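PDB 3OWA: acyl-CoA dehydrogenase from Bacillus anthracis, which probably oxidises acyl-CoA thioesters to their enoyl-CoA products, using a bound FAD as the electron acceptor. Local coordinates for residues Phe17-Glu31 with Leu503-Lys515. Residues are numbered along the deposited sequence; the frame is centred on the assembly and turned at random.
Sequences FLVDEITIDQVFTPE and LYAMESAVLRTEK
F17 packs against Y504 and L503 where an irregular N-terminal segment, 17-31, lies along helix 490-520 in the C-terminal all-helical part of this acyl-CoA dehydrogenase. The edge atom CD1 of Y504 points at one face of the F17 ring, 3.8 Å above its plane and over its centre, while the methyl CD2 of L503 fills in at its edge; the F17 and Y504 rings meet obliquely, their planes inclined at 42°. One turn on, E507 is extended, and its carboxylate lies against F17 CB and I22 CB; buried here, its charge is met by R327 and K468. The branched L511 is the central bump: its CD1 fits a hollow between I22 CG2 and V27 CG1, 3.7 Å from the latter. Beta-branched I24 presses its CG2 into a groove walled by E514 and K515 CB and floored by L511 O, 3.3 Å away. K515, bent at its second and third torsions, passes over the I24 carbonyl; its NZ hydrogen-bonds to V27 O at 2.9 Å and also pairs with D32. At the far end the compact apolar ring of P30 sets CG over one face of the R512 guanidinium. Stretched straight from CG to NE, R512 grips E31 side-on: NE reaches OE1 at 2.7 Å and NH2 reaches OE2 at 2.8 Å, each carboxylate oxygen accepting with its syn lone pair.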
ATOM      1  N   PHE A  17      25.849   7.297 -14.295  1.00 53.05           N
ATOM      2  CA  PHE A  17      25.962   6.278 -13.248  1.00 52.44           C
ATOM      3  C   PHE A  17      25.721   4.860 -13.798  1.00 52.96           C
ATOM      4  O   PHE A  17      26.199   3.890 -13.236  1.00 53.57           O
ATOM      5  CB  PHE A  17      24.997   6.554 -12.086  1.00 51.05           C
ATOM      6  CG  PHE A  17      23.534   6.415 -12.451  1.00 47.96           C
ATOM      7  CD1 PHE A  17      22.893   5.180 -12.382  1.00 46.81           C
ATOM      8  CD2 PHE A  17      22.794   7.528 -12.864  1.00 45.63           C
ATOM      9  CE1 PHE A  17      21.539   5.055 -12.728  1.00 44.21           C
ATOM     10  CE2 PHE A  17      21.440   7.409 -13.197  1.00 44.88           C
ATOM     11  CZ  PHE A  17      20.820   6.166 -13.135  1.00 42.48           C
ATOM     12  N   LEU A  18      24.977   4.750 -14.887  1.00 53.28           N
ATOM     13  CA  LEU A  18      24.631   3.462 -15.440  1.00 54.38           C
ATOM     14  C   LEU A  18      25.813   2.757 -16.129  1.00 56.71           C
ATOM     15  O   LEU A  18      25.802   1.532 -16.316  1.00 56.64           O
ATOM     16  CB  LEU A  18      23.480   3.619 -16.434  1.00 53.69           C
ATOM     17  CG  LEU A  18      23.064   2.347 -17.186  1.00 54.99           C
ATOM     18  CD1 LEU A  18      22.714   1.212 -16.224  1.00 52.25           C
ATOM     19  CD2 LEU A  18      21.914   2.608 -18.173  1.00 54.31           C
ATOM     20  N   VAL A  19      26.830   3.535 -16.481  1.00 58.93           N
ATOM     21  CA  VAL A  19      27.863   3.112 -17.430  1.00 61.58           C
ATOM     22  C   VAL A  19      29.290   3.404 -16.929  1.00 62.88           C
ATOM     23  O   VAL A  19      30.263   2.850 -17.442  1.00 65.01           O
ATOM     24  CB  VAL A  19      27.579   3.787 -18.807  1.00 62.15           C
ATOM     25  CG1 VAL A  19      28.817   4.026 -19.586  1.00 64.98           C
ATOM     26  CG2 VAL A  19      26.602   2.966 -19.615  1.00 63.09           C
ATOM     27  N   ASP A  20      29.417   4.259 -15.922  1.00 62.84           N
ATOM     28  CA  ASP A  20      30.728   4.669 -15.428  1.00 64.30           C
ATOM     29  C   ASP A  20      30.857   4.316 -13.966  1.00 63.84           C
ATOM     30  O   ASP A  20      29.859   4.217 -13.247  1.00 62.98           O
ATOM     31  CB  ASP A  20      30.939   6.177 -15.616  1.00 64.87           C
ATOM     32  CG  ASP A  20      31.087   6.578 -17.085  1.00 68.32           C
ATOM     33  OD1 ASP A  20      31.576   5.754 -17.895  1.00 72.74           O
ATOM     34  OD2 ASP A  20      30.727   7.725 -17.438  1.00 71.21           O
ATOM     35  N   GLU A  21      32.091   4.140 -13.524  1.00 64.34           N
ATOM     36  CA  GLU A  21      32.370   3.724 -12.163  1.00 64.37           C
ATOM     37  C   GLU A  21      32.442   4.980 -11.287  1.00 62.88           C
ATOM     38  O   GLU A  21      33.527   5.517 -11.060  1.00 64.64           O
ATOM     39  CB  GLU A  21      33.699   2.941 -12.143  1.00 66.17           C
ATOM     40  CG  GLU A  21      33.724   1.712 -11.249  1.00 70.01           C
ATOM     41  CD  GLU A  21      34.246   2.009  -9.848  1.00 75.04           C
ATOM     42  OE1 GLU A  21      33.748   2.964  -9.200  1.00 76.63           O
ATOM     43  OE2 GLU A  21      35.155   1.280  -9.389  1.00 77.79           O
ATOM     44  N   ILE A  22      31.293   5.450 -10.807  1.00 59.81           N
ATOM     45  CA  ILE A  22      31.231   6.680 -10.009  1.00 57.32           C
ATOM     46  C   ILE A  22      31.975   6.529  -8.680  1.00 57.24           C
ATOM     47  O   ILE A  22      31.928   5.485  -8.043  1.00 56.47           O
ATOM     48  CB  ILE A  22      29.767   7.132  -9.741  1.00 55.38           C
ATOM     49  CG1 ILE A  22      28.944   7.175 -11.040  1.00 52.22           C
ATOM     50  CG2 ILE A  22      29.741   8.447  -8.935  1.00 54.95           C
ATOM     51  CD1 ILE A  22      29.374   8.192 -12.094  1.00 52.40           C
ATOM     52  N   THR A  23      32.642   7.599  -8.274  1.00 57.51           N
ATOM     53  CA  THR A  23      33.559   7.585  -7.160  1.00 58.33           C
ATOM     54  C   THR A  23      32.994   8.383  -5.976  1.00 57.49           C
ATOM     55  O   THR A  23      32.186   9.291  -6.182  1.00 56.04           O
ATOM     56  CB  THR A  23      34.904   8.199  -7.654  1.00 60.03           C
ATOM     57  OG1 THR A  23      35.994   7.469  -7.096  1.00 64.70           O
ATOM     58  CG2 THR A  23      35.035   9.663  -7.328  1.00 58.67           C
ATOM     59  N   ILE A  24      33.428   8.070  -4.747  1.00 58.08           N
ATOM     60  CA  ILE A  24      32.935   8.797  -3.548  1.00 58.21           C
ATOM     61  C   ILE A  24      33.065  10.317  -3.642  1.00 59.49           C
ATOM     62  O   ILE A  24      32.240  11.056  -3.099  1.00 58.76           O
ATOM     63  CB  ILE A  24      33.558   8.323  -2.202  1.00 58.15           C
ATOM     64  CG1 ILE A  24      35.091   8.232  -2.278  1.00 60.33           C
ATOM     65  CG2 ILE A  24      32.964   7.006  -1.776  1.00 57.13           C
ATOM     66  CD1 ILE A  24      35.754   8.236  -0.927  1.00 59.10           C
ATOM     67  N   ASP A  25      34.104  10.775  -4.340  1.00 61.33           N
ATOM     68  CA  ASP A  25      34.319  12.199  -4.577  1.00 62.39           C
ATOM     69  C   ASP A  25      33.284  12.816  -5.520  1.00 60.95           C
ATOM     70  O   ASP A  25      33.109  14.031  -5.536  1.00 61.16           O
ATOM     71  CB  ASP A  25      35.731  12.446  -5.119  1.00 64.78           C
ATOM     72  CG  ASP A  25      36.689  12.894  -4.047  1.00 69.22           C
ATOM     73  OD1 ASP A  25      37.689  12.178  -3.825  1.00 74.97           O
ATOM     74  OD2 ASP A  25      36.441  13.962  -3.428  1.00 74.75           O
ATOM     75  N   GLN A  26      32.593  11.986  -6.296  1.00 59.70           N
ATOM     76  CA  GLN A  26      31.597  12.494  -7.245  1.00 57.78           C
ATOM     77  C   GLN A  26      30.159  12.419  -6.712  1.00 56.03           C
ATOM     78  O   GLN A  26      29.209  12.610  -7.475  1.00 55.01           O
ATOM     79  CB  GLN A  26      31.698  11.756  -8.573  1.00 57.96           C
ATOM     80  CG  GLN A  26      33.074  11.856  -9.263  1.00 59.27           C
ATOM     81  CD  GLN A  26      33.196  10.812 -10.322  1.00 59.38           C
ATOM     82  OE1 GLN A  26      33.055   9.632 -10.040  1.00 60.84           O
ATOM     83  NE2 GLN A  26      33.412  11.231 -11.558  1.00 60.72           N
ATOM     84  N   VAL A  27      29.998  12.140  -5.419  1.00 54.61           N
ATOM     85  CA  VAL A  27      28.661  12.188  -4.824  1.00 52.98           C
ATOM     86  C   VAL A  27      28.576  13.142  -3.646  1.00 52.07           C
ATOM     87  O   VAL A  27      29.503  13.243  -2.825  1.00 53.18           O
ATOM     88  CB  VAL A  27      28.118  10.787  -4.400  1.00 52.49           C
ATOM     89  CG1 VAL A  27      28.047   9.843  -5.594  1.00 53.54           C
ATOM     90  CG2 VAL A  27      28.948  10.193  -3.284  1.00 52.79           C
ATOM     91  N   PHE A  28      27.456  13.846  -3.580  1.00 49.96           N
ATOM     92  CA  PHE A  28      27.121  14.668  -2.426  1.00 49.19           C
ATOM     93  C   PHE A  28      26.246  13.844  -1.463  1.00 47.99           C
ATOM     94  O   PHE A  28      25.346  13.129  -1.904  1.00 47.50           O
ATOM     95  CB  PHE A  28      26.415  15.959  -2.872  1.00 48.59           C
ATOM     96  CG  PHE A  28      26.104  16.895  -1.741  1.00 48.30           C
ATOM     97  CD1 PHE A  28      27.080  17.762  -1.260  1.00 48.77           C
ATOM     98  CD2 PHE A  28      24.844  16.890  -1.143  1.00 46.17           C
ATOM     99  CE1 PHE A  28      26.816  18.618  -0.197  1.00 49.24           C
ATOM    100  CE2 PHE A  28      24.567  17.725  -0.075  1.00 46.61           C
ATOM    101  CZ  PHE A  28      25.555  18.607   0.394  1.00 48.98           C
ATOM    102  N   THR A  29      26.532  13.924  -0.164  1.00 47.31           N
ATOM    103  CA  THR A  29      25.783  13.173   0.843  1.00 45.99           C
ATOM    104  C   THR A  29      25.375  14.088   2.006  1.00 45.63           C
ATOM    105  O   THR A  29      25.951  15.149   2.171  1.00 45.43           O
ATOM    106  CB  THR A  29      26.616  11.983   1.429  1.00 46.70           C
ATOM    107  OG1 THR A  29      27.534  12.488   2.383  1.00 48.17           O
ATOM    108  CG2 THR A  29      27.358  11.197   0.349  1.00 45.21           C
ATOM    109  N   PRO A  30      24.407  13.657   2.838  1.00 44.90           N
ATOM    110  CA  PRO A  30      24.095  14.493   3.995  1.00 45.08           C
ATOM    111  C   PRO A  30      25.293  14.789   4.912  1.00 46.85           C
ATOM    112  O   PRO A  30      25.265  15.793   5.636  1.00 47.74           O
ATOM    113  CB  PRO A  30      23.009  13.697   4.727  1.00 43.97           C
ATOM    114  CG  PRO A  30      22.293  12.903   3.621  1.00 42.56           C
ATOM    115  CD  PRO A  30      23.384  12.609   2.605  1.00 44.26           C
ATOM    116  N   GLU A  31      26.335  13.946   4.885  1.00 47.58           N
ATOM    117  CA  GLU A  31      27.537  14.175   5.711  1.00 48.42           C
ATOM    118  C   GLU A  31      28.336  15.394   5.222  1.00 49.67           C
ATOM    119  O   GLU A  31      29.145  15.969   5.959  1.00 50.04           O
ATOM    120  CB  GLU A  31      28.425  12.902   5.789  1.00 49.13           C
ATOM    121  CG  GLU A  31      27.868  11.768   6.663  1.00 47.46           C
ATOM    122  CD  GLU A  31      26.526  11.159   6.144  1.00 48.67           C
ATOM    123  OE1 GLU A  31      26.445  10.714   4.984  1.00 45.74           O
ATOM    124  OE2 GLU A  31      25.552  11.112   6.920  1.00 47.82           O
ATOM    125  N   LEU A 503      19.201   0.190  -8.999  1.00 39.46           N
ATOM    126  CA  LEU A 503      20.638   0.424  -9.151  1.00 40.91           C
ATOM    127  C   LEU A 503      21.125   1.784  -8.585  1.00 39.74           C
ATOM    128  O   LEU A 503      22.124   1.852  -7.850  1.00 39.69           O
ATOM    129  CB  LEU A 503      21.040   0.222 -10.623  1.00 42.13           C
ATOM    130  CG  LEU A 503      22.381   0.838 -10.958  1.00 46.09           C
ATOM    131  CD1 LEU A 503      23.461  -0.140 -10.551  1.00 50.55           C
ATOM    132  CD2 LEU A 503      22.461   1.232 -12.429  1.00 49.65           C
ATOM    133  N   TYR A 504      20.411   2.851  -8.926  1.00 39.17           N
ATOM    134  CA  TYR A 504      20.704   4.202  -8.434  1.00 39.37           C
ATOM    135  C   TYR A 504      20.617   4.304  -6.906  1.00 38.95           C
ATOM    136  O   TYR A 504      21.471   4.915  -6.259  1.00 40.59           O
ATOM    137  CB  TYR A 504      19.763   5.240  -9.100  1.00 39.36           C
ATOM    138  CG  TYR A 504      20.138   6.686  -8.866  1.00 38.03           C
ATOM    139  CD1 TYR A 504      21.416   7.161  -9.197  1.00 40.95           C
ATOM    140  CD2 TYR A 504      19.229   7.578  -8.314  1.00 38.44           C
ATOM    141  CE1 TYR A 504      21.776   8.488  -8.989  1.00 39.64           C
ATOM    142  CE2 TYR A 504      19.570   8.915  -8.105  1.00 39.29           C
ATOM    143  CZ  TYR A 504      20.855   9.361  -8.449  1.00 39.82           C
ATOM    144  OH  TYR A 504      21.197  10.680  -8.233  1.00 40.09           O
ATOM    145  N   ALA A 505      19.585   3.721  -6.325  1.00 37.57           N
ATOM    146  CA  ALA A 505      19.473   3.722  -4.867  1.00 37.76           C
ATOM    147  C   ALA A 505      20.601   2.893  -4.206  1.00 38.20           C
ATOM    148  O   ALA A 505      21.199   3.328  -3.206  1.00 39.08           O
ATOM    149  CB  ALA A 505      18.100   3.192  -4.452  1.00 36.80           C
HETATM  150  N   MSE A 506      20.885   1.719  -4.762  1.00 38.55           N
HETATM  151  CA  MSE A 506      21.972   0.848  -4.253  1.00 40.23           C
HETATM  152  C   MSE A 506      23.305   1.552  -4.292  1.00 40.40           C
HETATM  153  O   MSE A 506      24.017   1.581  -3.302  1.00 41.87           O
HETATM  154  CB  MSE A 506      22.095  -0.421  -5.089  1.00 40.40           C
HETATM  155  CG  MSE A 506      21.014  -1.437  -4.864  1.00 41.20           C
HETATM  156 SE   MSE A 506      21.262  -2.908  -6.086  0.53 45.32          SE
HETATM  157  CE  MSE A 506      22.954  -3.581  -5.439  1.00 43.71           C
ATOM    158  N   GLU A 507      23.658   2.108  -5.448  1.00 41.32           N
ATOM    159  CA  GLU A 507      24.942   2.809  -5.596  1.00 41.80           C
ATOM    160  C   GLU A 507      25.051   4.022  -4.668  1.00 41.41           C
ATOM    161  O   GLU A 507      26.105   4.279  -4.080  1.00 42.14           O
ATOM    162  CB  GLU A 507      25.157   3.221  -7.055  1.00 42.80           C
ATOM    163  CG  GLU A 507      26.486   3.934  -7.307  1.00 47.11           C
ATOM    164  CD  GLU A 507      26.666   4.440  -8.756  1.00 53.20           C
ATOM    165  OE1 GLU A 507      27.719   4.137  -9.366  1.00 54.90           O
ATOM    166  OE2 GLU A 507      25.773   5.146  -9.293  1.00 55.06           O
ATOM    167  N   SER A 508      23.961   4.778  -4.544  1.00 40.16           N
ATOM    168  CA  SER A 508      23.919   5.942  -3.648  1.00 39.42           C
ATOM    169  C   SER A 508      24.179   5.539  -2.204  1.00 40.12           C
ATOM    170  O   SER A 508      24.947   6.209  -1.503  1.00 40.96           O
ATOM    171  CB  SER A 508      22.582   6.687  -3.743  1.00 38.38           C
ATOM    172  OG  SER A 508      22.342   7.204  -5.045  1.00 37.27           O
ATOM    173  N   ALA A 509      23.532   4.458  -1.764  1.00 39.84           N
ATOM    174  CA  ALA A 509      23.753   3.917  -0.436  1.00 40.84           C
ATOM    175  C   ALA A 509      25.212   3.428  -0.270  1.00 42.44           C
ATOM    176  O   ALA A 509      25.859   3.730   0.745  1.00 43.40           O
ATOM    177  CB  ALA A 509      22.742   2.796  -0.112  1.00 40.45           C
ATOM    178  N   VAL A 510      25.729   2.703  -1.264  1.00 42.80           N
ATOM    179  CA  VAL A 510      27.107   2.174  -1.182  1.00 44.17           C
ATOM    180  C   VAL A 510      28.130   3.301  -1.071  1.00 45.08           C
ATOM    181  O   VAL A 510      28.984   3.295  -0.180  1.00 46.12           O
ATOM    182  CB  VAL A 510      27.467   1.260  -2.369  1.00 44.32           C
ATOM    183  CG1 VAL A 510      28.965   0.908  -2.340  1.00 45.93           C
ATOM    184  CG2 VAL A 510      26.658  -0.015  -2.306  1.00 42.86           C
ATOM    185  N   LEU A 511      28.008   4.279  -1.967  1.00 45.47           N
ATOM    186  CA  LEU A 511      28.985   5.354  -2.074  1.00 46.10           C
ATOM    187  C   LEU A 511      28.933   6.246  -0.866  1.00 46.68           C
ATOM    188  O   LEU A 511      29.977   6.678  -0.381  1.00 47.05           O
ATOM    189  CB  LEU A 511      28.802   6.157  -3.367  1.00 46.11           C
ATOM    190  CG  LEU A 511      29.170   5.393  -4.648  1.00 46.40           C
ATOM    191  CD1 LEU A 511      28.868   6.230  -5.893  1.00 46.29           C
ATOM    192  CD2 LEU A 511      30.633   4.963  -4.622  1.00 49.16           C
ATOM    193  N   ARG A 512      27.724   6.506  -0.358  1.00 45.77           N
ATOM    194  CA  ARG A 512      27.586   7.318   0.855  1.00 46.20           C
ATOM    195  C   ARG A 512      28.227   6.631   2.059  1.00 46.73           C
ATOM    196  O   ARG A 512      28.911   7.282   2.870  1.00 48.44           O
ATOM    197  CB  ARG A 512      26.113   7.653   1.152  1.00 45.38           C
ATOM    198  CG  ARG A 512      25.922   8.371   2.466  1.00 43.99           C
ATOM    199  CD  ARG A 512      24.468   8.639   2.730  1.00 43.25           C
ATOM    200  NE  ARG A 512      24.320   9.325   3.998  1.00 41.34           N
ATOM    201  CZ  ARG A 512      23.156   9.576   4.577  1.00 42.01           C
ATOM    202  NH1 ARG A 512      22.018   9.203   3.974  1.00 40.41           N
ATOM    203  NH2 ARG A 512      23.127  10.209   5.744  1.00 40.93           N
ATOM    204  N   THR A 513      28.013   5.326   2.173  1.00 45.99           N
ATOM    205  CA  THR A 513      28.584   4.568   3.276  1.00 46.78           C
ATOM    206  C   THR A 513      30.140   4.497   3.114  1.00 48.90           C
ATOM    207  O   THR A 513      30.887   4.692   4.069  1.00 48.96           O
ATOM    208  CB  THR A 513      27.935   3.165   3.384  1.00 47.06           C
ATOM    209  OG1 THR A 513      26.492   3.299   3.473  1.00 43.38           O
ATOM    210  CG2 THR A 513      28.489   2.395   4.590  1.00 45.60           C
ATOM    211  N   GLU A 514      30.592   4.247   1.892  1.00 49.96           N
ATOM    212  CA  GLU A 514      32.012   4.212   1.569  1.00 52.69           C
ATOM    213  C   GLU A 514      32.673   5.539   1.921  1.00 53.59           C
ATOM    214  O   GLU A 514      33.730   5.568   2.576  1.00 54.92           O
ATOM    215  CB  GLU A 514      32.179   3.918   0.080  1.00 53.37           C
ATOM    216  CG  GLU A 514      33.601   3.562  -0.329  1.00 58.80           C
ATOM    217  CD  GLU A 514      33.763   3.419  -1.847  1.00 63.37           C
ATOM    218  OE1 GLU A 514      32.805   2.943  -2.517  1.00 62.72           O
ATOM    219  OE2 GLU A 514      34.849   3.802  -2.362  1.00 65.37           O
ATOM    220  N   LYS A 515      32.044   6.641   1.513  1.00 52.48           N
ATOM    221  CA  LYS A 515      32.547   7.959   1.865  1.00 53.59           C
ATOM    222  C   LYS A 515      32.629   8.189   3.381  1.00 53.00           C
ATOM    223  O   LYS A 515      33.630   8.728   3.878  1.00 53.94           O
ATOM    224  CB  LYS A 515      31.746   9.070   1.164  1.00 53.01           C
ATOM    225  CG  LYS A 515      31.968  10.442   1.795  1.00 55.97           C
ATOM    226  CD  LYS A 515      32.362  11.514   0.812  1.00 57.55           C
ATOM    227  CE  LYS A 515      31.375  11.707  -0.286  1.00 54.64           C
ATOM    228  NZ  LYS A 515      31.552  13.094  -0.820  1.00 54.75           N
TER
HETATM  229  O   HOH W   1      30.048   3.391  -8.252  1.00 54.99           O
HETATM  230  O   HOH W   2      34.883   5.529  -4.662  1.00 71.95           O
HETATM  231  O   HOH W   3      28.962  10.182   3.707  1.00 47.75           O